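Local coordinates for protein precorrin-3 methylase (Rhodobacter capsulatus, PDB 3NUT) that probably transfers a methyl group from S-adenosyl-L-methionine to a precorrin intermediate in the biosynthesis of adenosylcobalamin (vitamin B12), at residues D37-I42 against H57-R62; I197-A202 against A209-E214; T25-A30 against I115-T120; G9-A14 against A109-R114. All coordinates share one frame; numbering follows the deposited sequence.

Contact 1: D37-I42 against H57-R62; sequences DIVGYI and HPTDNR
His57 and Asp37 meet because both first torsions swing the polar group back beside its own backbone N, opposite the carbonyl carbon (chi1 -53° for His57, -61° for Asp37). The imidazole then reaches across to strand 37-40, and its NE2 donates to Asp37 OD2 at 3.0 Å, a length less certain because OD2 is less surely placed; Arg79 forms a salt bridge with the same carboxylate. Beside it, the backbones pair in parallel: His57 N gives a bond of 2.8 Å to Ile38 O, Gly40 N answers to His57 O, and Thr59 N reaches Gly40 O at 3.0 Å. Val39 CG1 touches Thr59 CG2 at 3.8 Å. Any side chain on Gly40 would collide with the carbonyl oxygen of Val39, so the backbone here calls for glycine. Farther along, Ile42 CG1 lies alongside Pro58 CB at 3.6 Å, a water links Ile42 N to Thr59 O, and Asn61 covers one face of the Tyr41 ring, its OD1 3.2 Å from Tyr41 CB while its ND2 is bonded to Tyr44. Strand 55-58 is the outermost on this side of the five-stranded parallel sheet in the N-terminal half of the tetrapyrrole methylase fold.

Contact 2: I197-A202 against A209-E214; sequences ILFARA and AISVVE. With SAH (S-adenosyl-L-homocysteine), chain E.
Strands 197-201 and 209-214 run antiparallel, their axes 4.7 Å apart at the closest and 168° between directions, with paired backbone bonds at Ile197-Val213, Phe199-Ser211 and Arg201-Ala209. Between these, the non-hydrogen-bonded pairs Leu198-Val212 and Ala200-Ile210 bring their CA atoms closer and add CA-H...O contacts, such as Ile210 CA to Phe199 O at 3.2 Å. Leu198, Ala200, Ile210 and Val212 share one face of the sheet. There Leu198 CG lies beside Val212 CG1 at 3.9 Å, the two side chains pointing the same way, and Ile210 CG1 rests on Ala200 CB at 3.7 Å. With CG1 of Ile210 turned beside its backbone N (chi1 -65°), CD1 also stays within 4.0 Å of Ala200 CB. Helix 121-129 covers this face, its alanines meeting Leu198, Ala200 and Ile210. A glycine in place of Ile210 would probably leave a gap over the methyl of Ala200 and beside Ala128 of that helix. On the opposite face, Val213 CG2 meets the edge of the Phe199 ring at CE2, 3.9 Å away and in the ring plane, and the two side chains cross at about a right angle. Ser211 OG approaches Phe199 CB, while the inner strand continues its pairing to strand 227-231. The whole is a beta hairpin at the border of the mixed C-terminal sheet; the end of its inner strand lines the S-adenosyl-L-homocysteine pocket, where Ala202 N and Ala200 O come near N1 and C2, adjacent atoms of the adenine.

Contact 3: T25-A30 against I115-T120; sequences TPEVTA and ILPGIT. With SAH (S-adenosyl-L-homocysteine), chain E.
Leu116 leans from the end of strand 113-116 onto the first turn of helix 26-34, and each of its side-chain atoms finds something there. Its CB sits 3.7 Å from Val28 CG2, the two side chains sliding past each other in opposite directions. CG, turned beside the backbone N (chi1 -54°), lies 4.0 Å from Glu27 OE1. At the fork, CD1 touches Glu27 CG, and CD2 presses against the carboxylate, 3.2 Å from Glu27 OE1. Glu27 reaches this far because its chain is extended beyond CG; its other oxygen, OE2, forms a salt bridge with Arg20 of the second subunit, so the aliphatic packing also lies beside a dimer contact. The contact sets the start of the helix that follows strand 10-15 against the C-terminal end of the neighbouring parallel strand, where the parallel N-terminal sheet of the tetrapyrrole methylase fold turns toward the bound S-adenosyl-L-homocysteine. Thr25 is the N-cap of that helix, its OG1 accepting from Val28 N at 3.1 Å. The same hydroxyl gives its proton to a water, which in turn donates to Pro117 O and, more distantly, to Glu27 OE1. Past Pro117, Gly118 N is hydrogen-bonded to Asp88 OD1, and just before helix 121-129 the segment reaches Thr120, whose CG2 comes to 3.1 Å from the carboxylate oxygen O of S-adenosyl-L-homocysteine.

Contact 4: G9-A14 against A109-R114; sequences GWVTVA and AGTEIR
Val11 and Ile113 pair in the closely bonded, buried part of this contact, where two parallel strands join through Val11 N to Glu112 O, Arg114 N to Val11 O at 3.0 Å and Val13 N to Arg114 O at 2.9 Å. Thr12 CA adds a CA-H...O contact to Arg114 O. The side chains of Val11, Val13 and Ile113 all pack on Leu98 of helix 94-104, which buries this face. The other face is polar and wetter. There the Arg114 chain runs extended from CG to NE past Thr12 OG1, which is 3.6 Å from Arg114 CD. Its guanidinium lies over one face of the Trp10 indole, planes 29° apart. CZ of Arg114 is 4.0 Å from the centroid of the five-membered ring of Trp10, a cation-pi stack. Trp10 presents that face from a first torsion that puts CG between the backbone N and the carbonyl carbon (chi1 41°). Replacing Trp10 by an alanine would probably leave the guanidinium without its aromatic floor and freer to turn. Glu112 OE2 meets Arg114 NE at 2.7 Å in a salt bridge whose two hydrogen bonds, from NE and NH2, are weak, and one water joins Arg114 NH1 to Thr12 OG1. A second water links Gly9 O to Glu112 N. Ring, carboxylate and water thus share one guanidinium, which is likely to offset its charge in part and restrict its rotation.

In the fold
From the N terminus, strand 10-15 leads into helix 26-34 and then strand 37-40. Contact 1 closes the first and shortest of the N-terminal loops, joining 37-42 to 57-62, and is nested inside the longer loops of contacts 3 and 4. Those two cross: 9-14 returns to 109-114 and 25-30 to 115-120, sharing strand 113-116, and they touch where Leu116 meets Thr12 and Val28 meets Ala14. Together the three tie both borders of the parallel sheet and the helix start. Contact 2 follows in series, a hairpin in the C-terminal sheet; it and contact 3 approach S-adenosyl-L-homocysteine from separate parts of the fold, centres 27 Å apart.

Contact 1: D37-I42 against H57-R62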
# COMPACT_ATOMS: atom_id res chain seq x y z
N ASP A 37 12.03 -10.28 -22.71
CA ASP A 37 10.82 -11.04 -22.61
C ASP A 37 9.81 -10.43 -21.62
O ASP A 37 10.15 -10.12 -20.49
CB ASP A 37 11.17 -12.47 -22.22
CG ASP A 37 12.07 -13.16 -23.26
OD1 ASP A 37 13.30 -12.97 -23.26
OD2 ASP A 37 11.56 -13.95 -24.07
N ILE A 38 8.57 -10.23 -22.07
CA ILE A 38 7.49 -9.87 -21.16
C ILE A 38 6.48 -11.02 -20.97
O ILE A 38 6.00 -11.59 -21.92
CB ILE A 38 6.86 -8.51 -21.51
CG1 ILE A 38 7.97 -7.45 -21.60
CG2 ILE A 38 5.78 -8.12 -20.47
CD1 ILE A 38 7.61 -6.14 -22.31
N VAL A 39 6.21 -11.38 -19.71
CA VAL A 39 5.26 -12.43 -19.37
C VAL A 39 4.10 -11.76 -18.62
O VAL A 39 4.33 -11.07 -17.63
CB VAL A 39 5.93 -13.49 -18.44
CG1 VAL A 39 4.92 -14.55 -17.97
CG2 VAL A 39 7.11 -14.13 -19.15
N GLY A 40 2.86 -11.93 -19.11
CA GLY A 40 1.68 -11.36 -18.45
C GLY A 40 0.47 -11.16 -19.33
O GLY A 40 0.36 -11.72 -20.42
N TYR A 41 -0.45 -10.33 -18.86
CA TYR A 41 -1.73 -10.17 -19.48
C TYR A 41 -1.60 -9.11 -20.54
O TYR A 41 -1.56 -7.92 -20.24
CB TYR A 41 -2.77 -9.83 -18.41
CG TYR A 41 -4.17 -9.57 -18.96
CD1 TYR A 41 -4.94 -10.61 -19.50
CD2 TYR A 41 -4.72 -8.29 -18.92
CE1 TYR A 41 -6.22 -10.37 -20.00
CE2 TYR A 41 -5.99 -8.04 -19.40
CZ TYR A 41 -6.75 -9.08 -19.96
OH TYR A 41 -8.02 -8.80 -20.45
N ILE A 42 -1.56 -9.55 -21.79
CA ILE A 42 -1.22 -8.72 -22.93
C ILE A 42 -1.96 -7.35 -23.06
O ILE A 42 -1.34 -6.33 -23.40
CB ILE A 42 -1.28 -9.56 -24.25
CG1 ILE A 42 -0.33 -10.77 -24.16
CG2 ILE A 42 -0.92 -8.71 -25.45
CD1 ILE A 42 1.19 -10.43 -24.10
N HIS A 57 4.82 -13.13 -23.89
CA HIS A 57 4.32 -14.46 -23.55
C HIS A 57 2.99 -14.28 -22.86
O HIS A 57 2.94 -13.96 -21.69
CB HIS A 57 5.30 -15.21 -22.63
CG HIS A 57 6.70 -15.26 -23.17
ND1 HIS A 57 7.21 -16.37 -23.81
CD2 HIS A 57 7.68 -14.33 -23.18
CE1 HIS A 57 8.45 -16.13 -24.20
NE2 HIS A 57 8.76 -14.90 -23.82
N PRO A 58 1.88 -14.50 -23.59
CA PRO A 58 0.53 -14.19 -23.05
C PRO A 58 0.07 -15.13 -21.92
O PRO A 58 0.19 -16.35 -22.03
CB PRO A 58 -0.39 -14.32 -24.28
CG PRO A 58 0.55 -14.47 -25.47
CD PRO A 58 1.80 -15.09 -24.93
N THR A 59 -0.39 -14.56 -20.83
CA THR A 59 -0.98 -15.37 -19.79
C THR A 59 -2.36 -14.79 -19.52
O THR A 59 -2.67 -13.67 -19.95
CB THR A 59 -0.13 -15.39 -18.45
OG1 THR A 59 -0.39 -14.22 -17.69
CG2 THR A 59 1.36 -15.48 -18.71
N ASP A 60 -3.20 -15.54 -18.84
CA ASP A 60 -4.48 -15.00 -18.44
C ASP A 60 -4.25 -14.15 -17.20
O ASP A 60 -3.12 -14.04 -16.71
CB ASP A 60 -5.49 -16.12 -18.21
CG ASP A 60 -5.08 -17.02 -17.09
OD1 ASP A 60 -4.32 -16.55 -16.22
OD2 ASP A 60 -5.52 -18.19 -17.09
N ASN A 61 -5.30 -13.54 -16.67
CA ASN A 61 -5.04 -12.61 -15.58
C ASN A 61 -5.05 -13.25 -14.20
O ASN A 61 -5.80 -12.85 -13.33
CB ASN A 61 -5.93 -11.37 -15.64
CG ASN A 61 -5.17 -10.15 -15.20
OD1 ASN A 61 -3.96 -10.09 -15.41
ND2 ASN A 61 -5.85 -9.20 -14.58
N ARG A 62 -4.18 -14.23 -14.00
CA ARG A 62 -4.27 -15.07 -12.82
C ARG A 62 -2.88 -15.42 -12.30
O ARG A 62 -1.93 -15.42 -13.06
CB ARG A 62 -5.02 -16.33 -13.21
CG ARG A 62 -6.04 -16.85 -12.19
CD ARG A 62 -6.98 -17.86 -12.88
NE ARG A 62 -6.33 -18.49 -14.04
CZ ARG A 62 -5.56 -19.58 -14.00
NH1 ARG A 62 -5.32 -20.21 -12.85
NH2 ARG A 62 -5.01 -20.05 -15.12
O HOH W 1 -2.54 -12.44 -22.26

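Contact 2: I197-A202 against A209-E214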
# COMPACT_ATOMS: atom_id res chain seq x y z
N ILE A 197 -19.04 2.07 4.15
CA ILE A 197 -18.45 1.17 3.17
C ILE A 197 -18.44 1.88 1.82
O ILE A 197 -19.38 2.61 1.47
CB ILE A 197 -19.23 -0.14 2.99
CG1 ILE A 197 -19.85 -0.62 4.33
CG2 ILE A 197 -18.36 -1.21 2.30
CD1 ILE A 197 -18.85 -1.14 5.40
N LEU A 198 -17.36 1.64 1.08
CA LEU A 198 -17.07 2.34 -0.15
C LEU A 198 -16.84 1.30 -1.21
O LEU A 198 -16.04 0.38 -1.02
CB LEU A 198 -15.78 3.16 -0.01
CG LEU A 198 -15.70 4.46 0.79
CD1 LEU A 198 -15.69 4.25 2.30
CD2 LEU A 198 -14.43 5.17 0.36
N PHE A 199 -17.52 1.46 -2.34
CA PHE A 199 -17.28 0.60 -3.49
C PHE A 199 -16.62 1.47 -4.54
O PHE A 199 -17.22 2.45 -5.04
CB PHE A 199 -18.58 -0.05 -3.99
CG PHE A 199 -19.25 -0.94 -2.98
CD1 PHE A 199 -18.99 -2.30 -2.96
CD2 PHE A 199 -20.12 -0.40 -2.03
CE1 PHE A 199 -19.60 -3.14 -2.02
CE2 PHE A 199 -20.73 -1.22 -1.08
CZ PHE A 199 -20.47 -2.60 -1.08
N ALA A 200 -15.37 1.14 -4.84
CA ALA A 200 -14.61 1.95 -5.79
C ALA A 200 -14.26 1.12 -7.01
O ALA A 200 -13.53 0.13 -6.95
CB ALA A 200 -13.37 2.56 -5.13
N ARG A 201 -14.84 1.55 -8.12
CA ARG A 201 -14.88 0.76 -9.31
C ARG A 201 -13.98 1.37 -10.36
O ARG A 201 -14.08 2.56 -10.66
CB ARG A 201 -16.35 0.68 -9.80
CG ARG A 201 -16.52 0.07 -11.18
CD ARG A 201 -17.96 0.22 -11.72
NE ARG A 201 -17.97 0.32 -13.18
CZ ARG A 201 -17.69 -0.70 -14.00
NH1 ARG A 201 -17.36 -1.90 -13.51
NH2 ARG A 201 -17.73 -0.51 -15.32
N ALA A 202 -13.11 0.54 -10.91
CA ALA A 202 -12.29 0.91 -12.08
C ALA A 202 -11.50 2.17 -11.80
O ALA A 202 -11.47 3.11 -12.61
CB ALA A 202 -13.17 1.09 -13.35
N ALA A 209 -15.86 4.87 -10.78
CA ALA A 209 -17.07 5.27 -10.08
C ALA A 209 -17.00 4.80 -8.63
O ALA A 209 -16.59 3.67 -8.33
CB ALA A 209 -18.31 4.73 -10.77
N ILE A 210 -17.39 5.68 -7.73
CA ILE A 210 -17.20 5.41 -6.32
C ILE A 210 -18.47 5.75 -5.56
O ILE A 210 -18.96 6.88 -5.62
CB ILE A 210 -16.01 6.21 -5.75
CG1 ILE A 210 -14.71 5.73 -6.40
CG2 ILE A 210 -15.93 6.06 -4.22
CD1 ILE A 210 -13.49 6.47 -5.95
N SER A 211 -18.99 4.76 -4.84
CA SER A 211 -20.16 4.99 -4.03
C SER A 211 -19.85 4.67 -2.58
O SER A 211 -19.24 3.65 -2.26
CB SER A 211 -21.36 4.20 -4.54
OG SER A 211 -21.15 2.80 -4.39
N VAL A 212 -20.25 5.58 -1.71
CA VAL A 212 -20.08 5.40 -0.29
C VAL A 212 -21.46 5.20 0.29
O VAL A 212 -22.34 6.03 0.11
CB VAL A 212 -19.46 6.65 0.36
CG1 VAL A 212 -18.94 6.32 1.76
CG2 VAL A 212 -18.35 7.27 -0.54
N VAL A 213 -21.65 4.08 0.98
CA VAL A 213 -22.91 3.80 1.66
C VAL A 213 -22.65 3.28 3.08
O VAL A 213 -21.55 2.80 3.37
CB VAL A 213 -23.77 2.78 0.87
CG1 VAL A 213 -24.20 3.36 -0.48
CG2 VAL A 213 -23.03 1.45 0.70
N GLU A 214 -23.65 3.37 3.96
CA GLU A 214 -23.53 2.72 5.27
C GLU A 214 -23.68 1.21 5.13
O GLU A 214 -24.34 0.73 4.20
CB GLU A 214 -24.57 3.26 6.22
CG GLU A 214 -24.51 4.76 6.44
CD GLU A 214 -25.84 5.31 6.93
OE1 GLU A 214 -26.89 4.90 6.35
OE2 GLU A 214 -25.85 6.13 7.88
N SAH E . -1.47 -6.59 -7.30
CA SAH E . -2.82 -5.96 -7.36
CB SAH E . -3.88 -6.85 -6.71
CG SAH E . -4.23 -8.05 -7.60
SD SAH E . -5.80 -8.78 -7.21
C SAH E . -2.68 -4.68 -6.62
O SAH E . -1.65 -4.57 -5.98
OXT SAH E . -3.53 -3.76 -6.61
C5' SAH E . -6.90 -7.94 -8.33
C4' SAH E . -7.99 -7.16 -7.56
O4' SAH E . -7.47 -5.88 -7.19
C3' SAH E . -9.28 -6.86 -8.33
O3' SAH E . -10.31 -7.86 -8.18
C2' SAH E . -9.77 -5.57 -7.70
O2' SAH E . -10.43 -5.81 -6.44
C1' SAH E . -8.47 -4.86 -7.38
N9 SAH E . -8.08 -3.92 -8.45
C8 SAH E . -7.03 -4.01 -9.29
N7 SAH E . -6.99 -2.94 -10.13
C5 SAH E . -8.03 -2.13 -9.84
C6 SAH E . -8.59 -0.83 -10.32
N6 SAH E . -8.02 -0.13 -11.34
N1 SAH E . -9.71 -0.34 -9.73
C2 SAH E . -10.31 -1.00 -8.72
N3 SAH E . -9.86 -2.18 -8.24
C4 SAH E . -8.75 -2.79 -8.74

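Contact 3: T25-A30 against I115-T120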
# COMPACT_ATOMS: atom_id res chain seq x y z
N THR A 25 5.77 3.64 -12.29
CA THR A 25 6.98 4.29 -11.82
C THR A 25 8.00 4.36 -12.93
O THR A 25 7.98 3.51 -13.81
CB THR A 25 7.55 3.58 -10.62
OG1 THR A 25 7.92 2.24 -11.01
CG2 THR A 25 6.53 3.57 -9.53
N PRO A 26 8.85 5.39 -12.95
CA PRO A 26 9.95 5.41 -13.93
C PRO A 26 10.86 4.17 -13.84
O PRO A 26 11.36 3.73 -14.87
CB PRO A 26 10.72 6.69 -13.56
CG PRO A 26 9.51 7.63 -13.12
CD PRO A 26 8.71 6.70 -12.26
N GLU A 27 11.08 3.65 -12.65
CA GLU A 27 11.84 2.40 -12.47
C GLU A 27 11.21 1.25 -13.27
O GLU A 27 11.93 0.48 -13.95
CB GLU A 27 11.90 2.03 -10.97
CG GLU A 27 12.25 0.55 -10.67
CD GLU A 27 12.57 0.26 -9.20
OE1 GLU A 27 11.72 -0.25 -8.44
OE2 GLU A 27 13.70 0.54 -8.81
N VAL A 28 9.86 1.15 -13.22
CA VAL A 28 9.15 0.10 -13.96
C VAL A 28 9.16 0.40 -15.46
O VAL A 28 9.45 -0.48 -16.26
CB VAL A 28 7.71 -0.25 -13.41
CG1 VAL A 28 6.92 -1.12 -14.42
CG2 VAL A 28 7.80 -0.94 -12.06
N THR A 29 8.89 1.64 -15.85
CA THR A 29 9.02 1.98 -17.27
C THR A 29 10.45 1.59 -17.81
O THR A 29 10.56 1.12 -18.94
CB THR A 29 8.70 3.45 -17.53
OG1 THR A 29 7.31 3.70 -17.23
CG2 THR A 29 9.01 3.88 -19.02
N ALA A 30 11.50 1.78 -17.01
CA ALA A 30 12.88 1.45 -17.43
C ALA A 30 13.16 -0.07 -17.55
O ALA A 30 13.85 -0.49 -18.47
CB ALA A 30 13.91 2.12 -16.51
N ILE A 115 12.20 -7.20 -7.64
CA ILE A 115 10.77 -6.98 -7.43
C ILE A 115 10.55 -5.46 -7.38
O ILE A 115 11.09 -4.78 -6.51
CB ILE A 115 10.31 -7.62 -6.09
CG1 ILE A 115 10.76 -9.09 -6.01
CG2 ILE A 115 8.73 -7.49 -5.90
CD1 ILE A 115 9.96 -10.05 -6.94
N LEU A 116 9.75 -4.95 -8.33
CA LEU A 116 9.57 -3.51 -8.53
C LEU A 116 8.15 -3.10 -8.14
O LEU A 116 7.19 -3.54 -8.78
CB LEU A 116 9.86 -3.15 -9.99
CG LEU A 116 11.24 -3.63 -10.49
CD1 LEU A 116 11.48 -3.06 -11.90
CD2 LEU A 116 12.37 -3.18 -9.52
N PRO A 117 8.01 -2.27 -7.10
CA PRO A 117 6.71 -1.94 -6.54
C PRO A 117 5.85 -1.12 -7.49
O PRO A 117 6.36 -0.58 -8.47
CB PRO A 117 7.05 -1.11 -5.27
CG PRO A 117 8.50 -0.71 -5.40
CD PRO A 117 9.13 -1.81 -6.25
N GLY A 118 4.54 -1.02 -7.20
CA GLY A 118 3.62 -0.09 -7.94
C GLY A 118 2.49 0.43 -7.04
O GLY A 118 2.37 0.03 -5.85
N ILE A 119 1.68 1.35 -7.56
CA ILE A 119 0.53 1.88 -6.81
C ILE A 119 -0.49 0.76 -6.66
O ILE A 119 -0.93 0.22 -7.67
CB ILE A 119 -0.12 3.08 -7.58
CG1 ILE A 119 0.87 4.25 -7.79
CG2 ILE A 119 -1.40 3.56 -6.90
CD1 ILE A 119 1.54 4.84 -6.50
N THR A 120 -0.85 0.37 -5.44
CA THR A 120 -1.89 -0.65 -5.31
C THR A 120 -3.26 0.00 -5.37
O THR A 120 -3.45 1.10 -4.82
CB THR A 120 -1.91 -1.40 -3.99
OG1 THR A 120 -1.81 -0.45 -2.91
CG2 THR A 120 -0.80 -2.38 -3.90
N SAH E . -1.47 -6.59 -7.30
CA SAH E . -2.82 -5.96 -7.36
CB SAH E . -3.88 -6.85 -6.71
CG SAH E . -4.23 -8.05 -7.60
SD SAH E . -5.80 -8.78 -7.21
C SAH E . -2.68 -4.68 -6.62
O SAH E . -1.65 -4.57 -5.98
OXT SAH E . -3.53 -3.76 -6.61
C5' SAH E . -6.90 -7.94 -8.33
C4' SAH E . -7.99 -7.16 -7.56
O4' SAH E . -7.47 -5.88 -7.19
C3' SAH E . -9.28 -6.86 -8.33
O3' SAH E . -10.31 -7.86 -8.18
C2' SAH E . -9.77 -5.57 -7.70
O2' SAH E . -10.43 -5.81 -6.44
C1' SAH E . -8.47 -4.86 -7.38
N9 SAH E . -8.08 -3.92 -8.45
C8 SAH E . -7.03 -4.01 -9.29
N7 SAH E . -6.99 -2.94 -10.13
C5 SAH E . -8.03 -2.13 -9.84
C6 SAH E . -8.59 -0.83 -10.32
N6 SAH E . -8.02 -0.13 -11.34
N1 SAH E . -9.71 -0.34 -9.73
C2 SAH E . -10.31 -1.00 -8.72
N3 SAH E . -9.86 -2.18 -8.24
C4 SAH E . -8.75 -2.79 -8.74
O HOH W 2 8.69 0.65 -9.21

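Contact 4: G9-A14 against A109-R114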
# COMPACT_ATOMS: atom_id res chain seq x y z
N GLY A 9 21.01 -13.41 -17.55
CA GLY A 9 19.67 -12.83 -17.47
C GLY A 9 19.10 -12.59 -16.09
O GLY A 9 19.77 -12.76 -15.08
N TRP A 10 17.84 -12.18 -16.05
CA TRP A 10 17.17 -12.03 -14.78
C TRP A 10 15.65 -12.10 -14.90
O TRP A 10 15.11 -12.23 -15.98
CB TRP A 10 17.58 -10.72 -14.13
CG TRP A 10 17.71 -9.50 -15.02
CD1 TRP A 10 18.86 -8.86 -15.37
CD2 TRP A 10 16.64 -8.74 -15.61
NE1 TRP A 10 18.60 -7.76 -16.14
CE2 TRP A 10 17.24 -7.64 -16.30
CE3 TRP A 10 15.25 -8.86 -15.63
CZ2 TRP A 10 16.49 -6.68 -17.01
CZ3 TRP A 10 14.49 -7.91 -16.34
CH2 TRP A 10 15.12 -6.84 -17.03
N VAL A 11 14.97 -12.01 -13.77
CA VAL A 11 13.52 -12.01 -13.76
C VAL A 11 13.15 -10.81 -12.91
O VAL A 11 13.56 -10.70 -11.75
CB VAL A 11 12.93 -13.31 -13.12
CG1 VAL A 11 11.43 -13.24 -12.98
CG2 VAL A 11 13.33 -14.57 -13.90
N THR A 12 12.37 -9.91 -13.47
CA THR A 12 11.87 -8.81 -12.70
C THR A 12 10.37 -9.02 -12.60
O THR A 12 9.70 -9.32 -13.59
CB THR A 12 12.19 -7.46 -13.41
OG1 THR A 12 13.60 -7.20 -13.33
CG2 THR A 12 11.42 -6.29 -12.74
N VAL A 13 9.82 -8.87 -11.41
CA VAL A 13 8.37 -8.84 -11.30
C VAL A 13 8.02 -7.37 -11.09
O VAL A 13 8.50 -6.77 -10.15
CB VAL A 13 7.88 -9.73 -10.15
CG1 VAL A 13 6.35 -9.79 -10.15
CG2 VAL A 13 8.44 -11.10 -10.32
N ALA A 14 7.21 -6.81 -11.98
CA ALA A 14 6.98 -5.38 -12.02
C ALA A 14 5.51 -4.99 -11.91
O ALA A 14 4.67 -5.48 -12.69
CB ALA A 14 7.55 -4.82 -13.33
N ALA A 109 18.21 -21.71 -8.02
CA ALA A 109 18.80 -21.00 -6.90
C ALA A 109 19.94 -20.14 -7.48
O ALA A 109 20.74 -20.63 -8.30
CB ALA A 109 19.36 -22.00 -5.88
N GLY A 110 20.00 -18.89 -7.05
CA GLY A 110 21.00 -17.98 -7.60
C GLY A 110 20.53 -17.09 -8.74
O GLY A 110 21.16 -16.08 -9.01
N THR A 111 19.41 -17.42 -9.40
CA THR A 111 18.85 -16.53 -10.41
C THR A 111 18.78 -15.09 -9.88
O THR A 111 18.40 -14.88 -8.74
CB THR A 111 17.40 -16.97 -10.89
OG1 THR A 111 17.38 -18.35 -11.30
CG2 THR A 111 16.91 -16.08 -12.06
N GLU A 112 19.15 -14.11 -10.70
CA GLU A 112 18.96 -12.72 -10.28
C GLU A 112 17.48 -12.31 -10.35
O GLU A 112 16.82 -12.51 -11.36
CB GLU A 112 19.78 -11.76 -11.15
CG GLU A 112 19.85 -10.40 -10.51
CD GLU A 112 20.52 -9.35 -11.36
OE1 GLU A 112 21.40 -9.72 -12.18
OE2 GLU A 112 20.16 -8.15 -11.20
N ILE A 113 16.96 -11.74 -9.27
CA ILE A 113 15.56 -11.46 -9.17
C ILE A 113 15.40 -10.05 -8.62
O ILE A 113 16.10 -9.69 -7.71
CB ILE A 113 14.80 -12.45 -8.25
CG1 ILE A 113 14.45 -13.72 -9.04
CG2 ILE A 113 13.50 -11.83 -7.77
CD1 ILE A 113 14.38 -15.03 -8.19
N ARG A 114 14.49 -9.28 -9.22
CA ARG A 114 14.21 -7.91 -8.81
C ARG A 114 12.70 -7.77 -8.73
O ARG A 114 11.99 -8.18 -9.66
CB ARG A 114 14.74 -6.96 -9.87
CG ARG A 114 16.26 -6.98 -10.08
CD ARG A 114 16.62 -6.51 -11.49
NE ARG A 114 18.07 -6.45 -11.70
CZ ARG A 114 18.68 -5.92 -12.76
NH1 ARG A 114 17.99 -5.39 -13.75
NH2 ARG A 114 20.01 -5.93 -12.82
O HOH W 3 20.15 -14.75 -13.18
O HOH W 4 15.05 -4.95 -13.88